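Local atomic coordinates of glutathione transferase (PDB entry 1R9C), a protein that catalyses the manganese-dependent hydration of the antibiotic fosfomycin and so confers resistance to it, acting as a homodimer. Residues A28-A33 against R43-L48; Y67-F72 against M116-T121; D92-R97 against Y108-D113. All coordinates share one frame; numbering follows the deposited sequence.

Contact 1: A28-A33 against R43-L48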
# COMPACT_ATOMS: atom_id res chain seq x y z
N ALA A 28 -12.16 -8.68 -4.37
CA ALA A 28 -12.43 -7.25 -4.36
C ALA A 28 -13.79 -6.97 -4.99
O ALA A 28 -14.17 -7.63 -5.94
CB ALA A 28 -11.36 -6.52 -5.14
N ARG A 29 -14.49 -5.95 -4.47
CA ARG A 29 -15.79 -5.50 -4.96
C ARG A 29 -15.58 -4.10 -5.59
O ARG A 29 -15.09 -3.18 -4.94
CB ARG A 29 -16.78 -5.42 -3.78
CG ARG A 29 -18.20 -4.94 -4.12
CD ARG A 29 -19.07 -4.50 -2.92
NE ARG A 29 -19.65 -3.17 -3.12
CZ ARG A 29 -20.57 -2.86 -4.04
NH1 ARG A 29 -21.06 -3.78 -4.86
NH2 ARG A 29 -21.00 -1.60 -4.14
N GLU A 30 -15.92 -3.97 -6.87
CA GLU A 30 -15.83 -2.68 -7.54
C GLU A 30 -16.94 -1.77 -7.06
O GLU A 30 -18.13 -2.10 -7.18
CB GLU A 30 -15.88 -2.84 -9.06
CG GLU A 30 -15.49 -1.59 -9.85
CD GLU A 30 -15.70 -1.78 -11.34
OE1 GLU A 30 -16.37 -0.93 -11.98
OE2 GLU A 30 -15.22 -2.80 -11.87
N VAL A 31 -16.57 -0.62 -6.51
CA VAL A 31 -17.56 0.36 -6.03
C VAL A 31 -17.64 1.65 -6.87
O VAL A 31 -18.54 2.47 -6.66
CB VAL A 31 -17.36 0.71 -4.54
CG1 VAL A 31 -17.43 -0.58 -3.65
CG2 VAL A 31 -16.05 1.39 -4.31
N TYR A 32 -16.70 1.83 -7.79
CA TYR A 32 -16.69 3.06 -8.59
C TYR A 32 -15.88 2.85 -9.85
O TYR A 32 -14.83 2.18 -9.80
CB TYR A 32 -16.06 4.22 -7.81
CG TYR A 32 -15.80 5.49 -8.64
CD1 TYR A 32 -16.83 6.40 -8.90
CD2 TYR A 32 -14.52 5.76 -9.15
CE1 TYR A 32 -16.59 7.58 -9.65
CE2 TYR A 32 -14.28 6.93 -9.91
CZ TYR A 32 -15.30 7.82 -10.14
OH TYR A 32 -15.03 8.95 -10.89
N ALA A 33 -16.36 3.43 -10.95
CA ALA A 33 -15.60 3.51 -12.20
C ALA A 33 -15.82 4.88 -12.83
O ALA A 33 -16.95 5.30 -13.09
CB ALA A 33 -16.00 2.38 -13.18
N ARG A 43 -8.83 7.31 -16.52
CA ARG A 43 -9.64 6.15 -16.13
C ARG A 43 -9.20 5.57 -14.79
O ARG A 43 -8.05 5.17 -14.63
CB ARG A 43 -9.57 5.09 -17.22
CG ARG A 43 -9.91 5.67 -18.60
CD ARG A 43 -10.18 4.65 -19.67
NE ARG A 43 -11.03 3.55 -19.23
CZ ARG A 43 -10.64 2.27 -19.15
NH1 ARG A 43 -9.39 1.91 -19.48
NH2 ARG A 43 -11.50 1.35 -18.76
N GLU A 44 -10.12 5.53 -13.83
CA GLU A 44 -9.82 4.98 -12.52
C GLU A 44 -10.99 4.13 -12.04
O GLU A 44 -12.12 4.30 -12.50
CB GLU A 44 -9.48 6.11 -11.52
CG GLU A 44 -10.66 6.95 -11.08
CD GLU A 44 -10.25 8.21 -10.33
OE1 GLU A 44 -9.26 8.19 -9.57
OE2 GLU A 44 -10.94 9.23 -10.50
N LYS A 45 -10.69 3.19 -11.14
CA LYS A 45 -11.71 2.42 -10.44
C LYS A 45 -11.34 2.32 -8.98
O LYS A 45 -10.15 2.32 -8.64
CB LYS A 45 -11.75 0.99 -10.98
CG LYS A 45 -12.31 0.85 -12.40
CD LYS A 45 -12.37 -0.60 -12.75
CE LYS A 45 -13.17 -0.88 -14.00
NZ LYS A 45 -13.55 -2.33 -13.95
N PHE A 46 -12.36 2.24 -8.12
CA PHE A 46 -12.17 2.02 -6.69
C PHE A 46 -12.76 0.64 -6.34
O PHE A 46 -13.86 0.26 -6.84
CB PHE A 46 -12.93 3.05 -5.85
CG PHE A 46 -12.48 4.48 -6.04
CD1 PHE A 46 -13.33 5.51 -5.70
CD2 PHE A 46 -11.20 4.79 -6.52
CE1 PHE A 46 -12.94 6.85 -5.83
CE2 PHE A 46 -10.80 6.11 -6.68
CZ PHE A 46 -11.67 7.15 -6.32
N PHE A 47 -12.05 -0.08 -5.46
CA PHE A 47 -12.52 -1.36 -4.98
C PHE A 47 -12.46 -1.41 -3.48
O PHE A 47 -11.66 -0.70 -2.84
CB PHE A 47 -11.62 -2.49 -5.50
CG PHE A 47 -11.68 -2.71 -6.99
CD1 PHE A 47 -10.88 -1.95 -7.86
CD2 PHE A 47 -12.49 -3.69 -7.52
CE1 PHE A 47 -10.92 -2.16 -9.22
CE2 PHE A 47 -12.55 -3.90 -8.92
CZ PHE A 47 -11.76 -3.13 -9.75
N LEU A 48 -13.30 -2.29 -2.92
CA LEU A 48 -13.18 -2.65 -1.51
C LEU A 48 -12.78 -4.13 -1.38
O LEU A 48 -13.33 -5.03 -2.07
CB LEU A 48 -14.48 -2.39 -0.74
CG LEU A 48 -14.87 -0.98 -0.29
CD1 LEU A 48 -16.30 -0.93 0.29
CD2 LEU A 48 -13.88 -0.51 0.78
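Arg-29 and Leu-48 exchange backbone N-H...O bonds at one end of an antiparallel strand pair whose short axes approach to 4.5 Å, with N-to-C directions 142° apart. Two residues on, the register slips by one. Val-31 N bonds to Phe-46 O at 2.9 Å, while Tyr-32 N reaches that same Phe-46 O only weakly, at 3.4 Å. Val-31 and Tyr-32 thus both face Phe-46, a classic beta bulge, with Val-31 psi at -10°, and Phe-46 N then returns a bond to Tyr-32 O.

On the face shared by Glu-30, Ala-33, Lys-45 and Phe-47, the glutamate chain runs out extended and lays its CG over the Phe-47 ring, 4.3 Å from the centroid. It ends in a salt bridge, Lys-45 NZ meeting Glu-30 OE2 at 2.7 Å from above the carboxylate plane. The ammonium has a second partner in Thr-19 of helix 15-26.

Tyr-32 and Phe-46 lie side by side on the other face. Tyr-32 CD2 sits over the phenylalanine face, 3.7 Å from Phe-46 CD1, and the ring planes differ by 31°. Glu-44 CG touches the tyrosine edge at 3.8 Å from Tyr-32 CE2, whereas the phenol OH is hydrogen-bonded to Glu-37. Leu-128 of the second subunit packs on Tyr-32, and Leu-124 of that subunit on Leu-48.

The pair is a bulged beta hairpin at the border of the four-stranded sheet of a vicinal oxygen chelate (VOC) fold. It carries Glu-44, the inferred proton acceptor, and its Phe-46 side chain comes within about 8 Å of a bound manganese ion.

Contact 2: Y67-F72 against M116-T121. With MN (manganese (II) ion), chain C.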
# COMPACT_ATOMS: atom_id res chain seq x y z
N TYR A 67 11.30 -5.72 -4.09
CA TYR A 67 10.75 -6.48 -2.97
C TYR A 67 9.85 -5.61 -2.09
O TYR A 67 9.41 -6.03 -1.03
CB TYR A 67 11.89 -7.13 -2.17
CG TYR A 67 11.44 -8.30 -1.33
CD1 TYR A 67 11.07 -9.53 -1.92
CD2 TYR A 67 11.38 -8.18 0.07
CE1 TYR A 67 10.63 -10.63 -1.10
CE2 TYR A 67 10.96 -9.26 0.88
CZ TYR A 67 10.60 -10.48 0.29
OH TYR A 67 10.18 -11.52 1.11
N ASN A 68 9.56 -4.38 -2.53
CA ASN A 68 8.48 -3.61 -1.92
C ASN A 68 7.21 -4.39 -2.16
O ASN A 68 6.99 -4.89 -3.26
CB ASN A 68 8.39 -2.19 -2.54
CG ASN A 68 9.61 -1.38 -2.26
OD1 ASN A 68 9.75 -0.86 -1.16
ND2 ASN A 68 10.54 -1.31 -3.22
N HIS A 69 6.37 -4.54 -1.13
CA HIS A 69 5.22 -5.39 -1.28
C HIS A 69 4.13 -5.02 -0.25
O HIS A 69 4.41 -4.40 0.78
CB HIS A 69 5.59 -6.92 -1.26
CG HIS A 69 6.07 -7.46 0.07
ND1 HIS A 69 7.41 -7.58 0.39
CD2 HIS A 69 5.39 -8.00 1.12
CE1 HIS A 69 7.53 -8.13 1.59
NE2 HIS A 69 6.32 -8.39 2.06
N ILE A 70 2.90 -5.36 -0.60
CA ILE A 70 1.77 -5.21 0.31
C ILE A 70 1.23 -6.60 0.59
O ILE A 70 0.99 -7.38 -0.35
CB ILE A 70 0.65 -4.33 -0.34
CG1 ILE A 70 1.13 -2.90 -0.64
CG2 ILE A 70 -0.62 -4.31 0.53
CD1 ILE A 70 1.69 -2.12 0.56
N ALA A 71 0.99 -6.90 1.87
CA ALA A 71 0.61 -8.24 2.31
C ALA A 71 -0.76 -8.24 2.95
O ALA A 71 -1.04 -7.42 3.83
CB ALA A 71 1.68 -8.85 3.28
N PHE A 72 -1.61 -9.15 2.49
CA PHE A 72 -2.94 -9.38 3.07
C PHE A 72 -2.96 -10.64 3.93
O PHE A 72 -2.24 -11.60 3.69
CB PHE A 72 -3.98 -9.47 1.94
CG PHE A 72 -4.18 -8.16 1.22
CD1 PHE A 72 -3.38 -7.82 0.13
CD2 PHE A 72 -5.13 -7.25 1.66
CE1 PHE A 72 -3.56 -6.58 -0.51
CE2 PHE A 72 -5.32 -6.01 1.00
CZ PHE A 72 -4.52 -5.70 -0.08
N MET A 116 4.38 -6.35 -6.46
CA MET A 116 4.38 -7.59 -5.67
C MET A 116 3.32 -7.53 -4.56
O MET A 116 3.18 -6.52 -3.83
CB MET A 116 5.76 -7.87 -5.06
CG MET A 116 5.94 -9.28 -4.42
SD MET A 116 7.45 -9.40 -3.39
CE MET A 116 8.52 -9.69 -4.65
N PHE A 117 2.59 -8.63 -4.42
CA PHE A 117 1.62 -8.78 -3.33
C PHE A 117 1.97 -10.03 -2.57
O PHE A 117 2.70 -10.88 -3.11
CB PHE A 117 0.21 -8.94 -3.90
CG PHE A 117 -0.33 -7.68 -4.52
CD1 PHE A 117 -0.20 -7.46 -5.89
CD2 PHE A 117 -0.90 -6.71 -3.71
CE1 PHE A 117 -0.66 -6.25 -6.46
CE2 PHE A 117 -1.39 -5.51 -4.27
CZ PHE A 117 -1.27 -5.29 -5.64
N GLU A 118 1.48 -10.14 -1.34
CA GLU A 118 1.79 -11.29 -0.50
C GLU A 118 0.46 -11.68 0.17
O GLU A 118 -0.32 -10.80 0.52
CB GLU A 118 2.81 -10.91 0.58
CG GLU A 118 3.07 -12.04 1.60
CD GLU A 118 4.10 -11.71 2.67
OE1 GLU A 118 4.72 -10.58 2.70
OE2 GLU A 118 4.34 -12.66 3.49
N LEU A 119 0.20 -12.98 0.28
CA LEU A 119 -0.85 -13.52 1.15
C LEU A 119 -0.10 -14.26 2.24
O LEU A 119 0.67 -15.18 1.95
CB LEU A 119 -1.74 -14.49 0.36
CG LEU A 119 -2.33 -13.84 -0.90
CD1 LEU A 119 -2.93 -14.90 -1.79
CD2 LEU A 119 -3.41 -12.78 -0.51
N HIS A 120 -0.31 -13.84 3.49
CA HIS A 120 0.48 -14.32 4.63
C HIS A 120 -0.48 -14.90 5.70
O HIS A 120 -1.46 -14.27 6.01
CB HIS A 120 1.28 -13.13 5.21
CG HIS A 120 2.12 -13.50 6.39
ND1 HIS A 120 2.99 -14.56 6.37
CD2 HIS A 120 2.22 -12.95 7.62
CE1 HIS A 120 3.59 -14.66 7.55
NE2 HIS A 120 3.14 -13.69 8.33
N THR A 121 -0.19 -16.09 6.23
CA THR A 121 -1.06 -16.78 7.22
C THR A 121 -0.72 -16.46 8.68
O THR A 121 -1.46 -16.84 9.61
CB THR A 121 -1.05 -18.32 6.99
OG1 THR A 121 0.18 -18.87 7.47
CG2 THR A 121 -1.07 -18.66 5.46
MN MN C . 6.08 -9.64 3.69
O HOH W 1 6.06 -4.22 -5.58
O HOH W 2 7.79 -8.66 4.71
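His-69 and Glu-118 converge on one manganese ion, bound by His-69 NE2 at 2.1 Å and by Glu-118 OE1 at 1.9 Å; the 2.8 Å between NE2 of His-69 and OE1 of Glu-118 reflects shared coordination, not a hydrogen bond. The imidazole's rotation is fixed by its other nitrogen, ND1, which donates in the ring plane to Tyr-67 O. Glu-118, fully extended with CG anti to the backbone N (chi1 174°), passes its CB 3.6 Å from Ala-71 CB, and its OE2 is hydrogen-bonded to Ser-106.

The parallel strands pair closely from Ile-70 O, which accepts from Glu-118 N; Phe-72 N then bonds to Glu-118 O at 2.9 Å and Phe-72 O receives His-120 N. The start is looser: Ile-70 N reaches Met-116 O only weakly, at 3.4 Å, and beyond it a water bridges Asn-68 O and Met-116 N. Met-116 packs at that end, its SD in an oblique Met-aromatic contact 4.6 Å from the Tyr-67 ring centroid.

A water occupies another metal position. Such a His-His-Glu centre, with His and Glu from adjacent parallel strands and the other His, His-7, from the second subunit, is the metal site of the fosfomycin resistance proteins within the VOC superfamily.

Contact 3: D92-R97 against Y108-D113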
# COMPACT_ATOMS: atom_id res chain seq x y z
N ASP A 92 2.67 -14.53 -12.20
CA ASP A 92 4.00 -14.99 -11.77
C ASP A 92 4.02 -15.06 -10.24
O ASP A 92 3.39 -14.25 -9.58
CB ASP A 92 5.12 -14.05 -12.23
CG ASP A 92 5.39 -14.11 -13.75
OD1 ASP A 92 5.05 -15.13 -14.42
OD2 ASP A 92 5.98 -13.19 -14.34
N MET A 93 4.74 -16.03 -9.69
CA MET A 93 4.89 -16.10 -8.24
C MET A 93 6.30 -16.51 -7.80
O MET A 93 7.07 -17.09 -8.57
CB MET A 93 3.82 -16.99 -7.61
CG MET A 93 3.68 -18.37 -8.22
SD MET A 93 2.13 -19.14 -7.61
CE MET A 93 2.61 -19.43 -5.91
N ARG A 94 6.63 -16.17 -6.56
CA ARG A 94 7.86 -16.64 -5.93
C ARG A 94 7.63 -18.08 -5.48
O ARG A 94 6.49 -18.46 -5.20
CB ARG A 94 8.18 -15.74 -4.73
CG ARG A 94 8.41 -14.29 -5.13
CD ARG A 94 9.87 -13.93 -5.24
NE ARG A 94 10.43 -13.68 -3.93
CZ ARG A 94 11.61 -14.13 -3.50
NH1 ARG A 94 12.39 -14.86 -4.28
NH2 ARG A 94 12.00 -13.83 -2.26
N PRO A 95 8.67 -18.89 -5.40
CA PRO A 95 8.46 -20.31 -5.06
C PRO A 95 8.06 -20.45 -3.58
O PRO A 95 8.54 -19.66 -2.76
CB PRO A 95 9.82 -20.95 -5.34
CG PRO A 95 10.64 -19.88 -6.04
CD PRO A 95 10.11 -18.57 -5.55
N PRO A 96 7.15 -21.37 -3.25
CA PRO A 96 6.69 -21.53 -1.86
C PRO A 96 7.82 -22.12 -0.99
O PRO A 96 8.43 -23.12 -1.37
CB PRO A 96 5.50 -22.49 -1.97
CG PRO A 96 5.71 -23.24 -3.25
CD PRO A 96 6.49 -22.32 -4.17
N ARG A 97 8.12 -21.47 0.14
CA ARG A 97 9.25 -21.87 0.99
C ARG A 97 8.95 -23.18 1.71
O ARG A 97 7.79 -23.46 2.03
CB ARG A 97 9.60 -20.77 2.00
CG ARG A 97 10.76 -19.88 1.57
CD ARG A 97 10.37 -18.43 1.27
NE ARG A 97 11.51 -17.51 1.43
CZ ARG A 97 11.41 -16.21 1.69
NH1 ARG A 97 10.22 -15.63 1.83
NH2 ARG A 97 12.51 -15.48 1.81
N TYR A 108 3.79 -15.23 -2.53
CA TYR A 108 4.12 -13.92 -3.11
C TYR A 108 3.89 -14.04 -4.60
O TYR A 108 4.32 -15.01 -5.20
CB TYR A 108 5.59 -13.54 -2.92
CG TYR A 108 6.04 -13.40 -1.50
CD1 TYR A 108 6.44 -14.52 -0.78
CD2 TYR A 108 6.12 -12.15 -0.87
CE1 TYR A 108 6.86 -14.42 0.52
CE2 TYR A 108 6.58 -12.05 0.47
CZ TYR A 108 6.92 -13.20 1.14
OH TYR A 108 7.38 -13.17 2.44
N PHE A 109 3.21 -13.06 -5.17
CA PHE A 109 2.86 -13.07 -6.58
C PHE A 109 2.92 -11.63 -7.11
O PHE A 109 3.06 -10.69 -6.33
CB PHE A 109 1.48 -13.74 -6.80
CG PHE A 109 0.31 -12.91 -6.33
CD1 PHE A 109 -0.34 -12.03 -7.19
CD2 PHE A 109 -0.16 -13.01 -5.01
CE1 PHE A 109 -1.41 -11.26 -6.74
CE2 PHE A 109 -1.23 -12.26 -4.56
CZ PHE A 109 -1.87 -11.39 -5.43
N TYR A 110 2.90 -11.46 -8.42
CA TYR A 110 2.99 -10.14 -9.04
C TYR A 110 1.70 -9.97 -9.82
O TYR A 110 1.20 -10.95 -10.38
CB TYR A 110 4.17 -10.09 -10.03
CG TYR A 110 5.50 -10.39 -9.39
CD1 TYR A 110 5.94 -11.70 -9.28
CD2 TYR A 110 6.27 -9.37 -8.82
CE1 TYR A 110 7.13 -12.00 -8.69
CE2 TYR A 110 7.47 -9.65 -8.19
CZ TYR A 110 7.90 -10.98 -8.15
OH TYR A 110 9.08 -11.30 -7.55
N ASP A 111 1.19 -8.75 -9.92
CA ASP A 111 0.11 -8.49 -10.85
C ASP A 111 0.74 -8.29 -12.24
O ASP A 111 1.88 -8.77 -12.50
CB ASP A 111 -0.70 -7.26 -10.40
CG ASP A 111 0.11 -5.98 -10.47
OD1 ASP A 111 -0.43 -4.92 -10.13
OD2 ASP A 111 1.29 -5.92 -10.90
N ASP A 112 0.06 -7.55 -13.13
CA ASP A 112 0.57 -7.47 -14.51
C ASP A 112 1.52 -6.31 -14.72
O ASP A 112 1.98 -6.06 -15.83
CB ASP A 112 -0.59 -7.34 -15.52
CG ASP A 112 -1.33 -8.64 -15.75
OD1 ASP A 112 -0.78 -9.75 -15.53
OD2 ASP A 112 -2.50 -8.63 -16.19
N ASP A 113 1.80 -5.57 -13.64
CA ASP A 113 2.49 -4.28 -13.76
C ASP A 113 3.66 -4.21 -12.77
O ASP A 113 4.00 -3.16 -12.26
CB ASP A 113 1.47 -3.15 -13.51
CG ASP A 113 0.40 -3.09 -14.60
OD1 ASP A 113 0.64 -2.49 -15.67
OD2 ASP A 113 -0.71 -3.64 -14.46
O HOH W 3 2.33 -11.76 -12.97
O HOH W 4 5.14 -17.52 -2.87
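Arg-94 turns its CG away from its own carbonyl carbon (chi1 -61°), which sets CG 3.7 Å from Tyr-108 CB. A sharp bend at chi2, -99°, then carries CD to 3.6 Å from Tyr-110 OH, and it is through these two methylenes that the arginine meets the tyrosines. Its guanidinium is inclined by roughly half a right angle to both phenol rings. Arg-97 approaches Tyr-108 farther out: its NH1 is 3.8 Å from Tyr-108 CE1, with the tyrosine OH lying in the guanidinium plane, at its edge.

The backbones run in opposite senses, 168° apart end to end: strand 106-110, an outer strand of the three-stranded sheet within this chain, returns along the loop that follows helix 79-89. The contact borders the manganese site, for the Tyr-108 ring meets the metal ligand His-69 edge-to-face and touches Glu-118. A single bridge joins Met-93 to Phe-109. On one side of it Arg-94 N bonds to Tyr-108 O at 2.9 Å; on the other Tyr-110 N bonds to Asp-92 O at 3.1 Å. Each of these pairs has its second link made by water: one molecule spans Asp-92 N and Tyr-110 O, another Arg-94 O and Tyr-108 N, the latter 2.7 Å from Tyr-108 N.

Met-93 CB comes close to Tyr-108 O and lies 4.1 Å from Phe-109 CB; the Met-93 and Phe-109 side chains both touch Val-86 of helix 79-89. Toward the surface, Asp-92 CB touches Tyr-110 CD1 at 3.9 Å; its carboxylate forms a salt bridge with Arg-65, which also makes a cation-pi contact with the Tyr-110 ring.

From the N terminus, contact 1 comes first, closing the short excursion 34-42 into a hairpin before contact 2 opens. Contact 2 then closes a long loop of 43 residues, which includes helix 79-89 and strand 106-110. Contact 3 nests inside that loop, bringing strand 106-110 back alongside 92-97. Contacts 2 and 3 lie 9 Å apart between centres and share a sheet: Phe-117 N is 2.9 Å from Phe-109 O, and Tyr-108 CE2 packs 3.3 Å from Glu-118 OE1. Contact 1 lies across the chain's centre in the other sheet, about 20 Å between centres from contact 2; both reach the second subunit.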